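Local coordinates for ESAT-6-like protein MAB_3112 (Mycobacterium abscessus, PDB 4I0X), which is a WXG100-family, ESAT-6-like protein of unknown function that pairs with its partner MAB_3113 in the EsxEF complex and is probably secreted, at residues G55-K58 / V59-L63. The protein carries 4 engineered substitutions. Numbering follows the deposited sequence.
Sequences GATK and VWNAL
Two turns of one alpha-helix meet here through consecutive i to i+4 bonds, in which the amides of Val-59, Trp-60, Asn-61 and Ala-62 donate to the carbonyl oxygens of Gly-55, Ala-56, Thr-57 and Lys-58. The Thr-57 carbonyl is gripped twice. Asn-61 N lies 2.9 Å from Thr-57 O, and Asn-61 ND2 reaches the same Thr-57 O, also at 2.9 Å, from the opposite face of the carbonyl plane. The side-chain bond is the more bent, 142° at the hydrogen, and its donor stands above that plane. Asparagine suits the place because its short side chain, with chi1 at -86° and the amide turned by chi2, reaches back one turn. Thr-57 runs alongside: CG2, anti to its own backbone N, lies 3.5 Å from Asn-61 ND2, while OG1 turns back to bond Gln-53 O. Asn-61 ND2 also lies in plane with the Trp-60 ring, at its edge. In Val-59, CG1 is anti to the backbone N (chi1 169°), which sets CG2 beside that N, 3.3 Å from Gly-55 O. The long, extended Lys-58 carries NZ to salt bridges with Asp-54 of its own chain and Glu-71 of the MAB_3113 chain. On helix 4-32, branched Val-59 and Leu-63 pack on Met-19, and the broad Trp-60 ring offers its surface to Ala-16 and the Arg-20 cation; Val-59, Leu-63 and small Ala-62, which permits close approach, also meet the MAB_3113 chain, joining helix 40-72 to both neighbours.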
loop_
_atom_site.group_PDB
_atom_site.type_symbol
_atom_site.label_atom_id
_atom_site.label_comp_id
_atom_site.label_asym_id
_atom_site.label_seq_id
_atom_site.Cartn_x
_atom_site.Cartn_y
_atom_site.Cartn_z
ATOM N N GLY A 55 -6.131 -1.303 -3.003
ATOM C CA GLY A 55 -4.916 -2.073 -2.878
ATOM C C GLY A 55 -4.343 -1.964 -1.472
ATOM O O GLY A 55 -3.922 -2.941 -0.856
ATOM N N ALA A 56 -4.373 -0.764 -0.954
ATOM C CA ALA A 56 -3.848 -0.459 0.370
ATOM C C ALA A 56 -4.590 -1.240 1.442
ATOM O O ALA A 56 -3.980 -1.861 2.299
ATOM C CB ALA A 56 -3.910 1.058 0.628
ATOM N N THR A 57 -5.911 -1.275 1.350
ATOM C CA THR A 57 -6.734 -2.101 2.238
ATOM C C THR A 57 -6.394 -3.606 2.212
ATOM O O THR A 57 -6.290 -4.256 3.259
ATOM C CB THR A 57 -8.211 -1.906 1.887
ATOM O OG1 THR A 57 -8.499 -0.505 1.963
ATOM C CG2 THR A 57 -9.131 -2.687 2.829
ATOM N N LYS A 58 -6.256 -4.162 1.016
ATOM C CA LYS A 58 -5.883 -5.558 0.875
ATOM C C LYS A 58 -4.485 -5.797 1.491
ATOM O O LYS A 58 -4.243 -6.829 2.119
ATOM C CB LYS A 58 -5.895 -5.971 -0.596
ATOM C CG LYS A 58 -7.271 -5.910 -1.247
ATOM C CD LYS A 58 -7.274 -6.436 -2.695
ATOM C CE LYS A 58 -8.493 -5.896 -3.445
ATOM N NZ LYS A 58 -8.557 -6.275 -4.884
ATOM N N VAL A 59 -3.564 -4.859 1.295
ATOM C CA VAL A 59 -2.236 -5.010 1.915
ATOM C C VAL A 59 -2.346 -5.031 3.454
ATOM O O VAL A 59 -1.773 -5.877 4.124
ATOM C CB VAL A 59 -1.256 -3.888 1.470
ATOM C CG1 VAL A 59 0.017 -3.897 2.334
ATOM C CG2 VAL A 59 -0.905 -4.020 0.005
ATOM N N TRP A 60 -3.120 -4.097 3.988
ATOM C CA TRP A 60 -3.288 -3.909 5.428
ATOM C C TRP A 60 -3.883 -5.158 6.025
ATOM O O TRP A 60 -3.457 -5.612 7.073
ATOM C CB TRP A 60 -4.243 -2.717 5.717
ATOM C CG TRP A 60 -4.677 -2.611 7.168
ATOM C CD1 TRP A 60 -4.055 -1.893 8.150
ATOM C CD2 TRP A 60 -5.776 -3.267 7.799
ATOM N NE1 TRP A 60 -4.700 -2.046 9.353
ATOM C CE2 TRP A 60 -5.760 -2.892 9.168
ATOM C CE3 TRP A 60 -6.766 -4.144 7.357
ATOM C CZ2 TRP A 60 -6.700 -3.354 10.081
ATOM C CZ3 TRP A 60 -7.706 -4.604 8.280
ATOM C CH2 TRP A 60 -7.661 -4.207 9.619
ATOM N N ASN A 61 -4.864 -5.720 5.341
ATOM C CA ASN A 61 -5.499 -6.958 5.774
ATOM C C ASN A 61 -4.563 -8.146 5.775
ATOM O O ASN A 61 -4.623 -8.995 6.669
ATOM C CB ASN A 61 -6.727 -7.269 4.930
ATOM C CG ASN A 61 -7.982 -6.583 5.470
ATOM O OD1 ASN A 61 -8.517 -6.965 6.507
ATOM N ND2 ASN A 61 -8.440 -5.567 4.776
ATOM N N ALA A 62 -3.705 -8.216 4.771
ATOM C CA ALA A 62 -2.763 -9.329 4.677
ATOM C C ALA A 62 -1.700 -9.209 5.760
ATOM O O ALA A 62 -1.335 -10.211 6.374
ATOM C CB ALA A 62 -2.122 -9.388 3.301
ATOM N N LEU A 63 -1.238 -7.994 6.009
ATOM C CA LEU A 63 -0.262 -7.726 7.073
ATOM C C LEU A 63 -0.783 -8.066 8.461
ATOM O O LEU A 63 -0.104 -8.675 9.235
ATOM C CB LEU A 63 0.204 -6.252 7.073
ATOM C CG LEU A 63 1.114 -5.897 5.914
ATOM C CD1 LEU A 63 1.271 -4.417 5.791
ATOM C CD2 LEU A 63 2.487 -6.577 6.038
#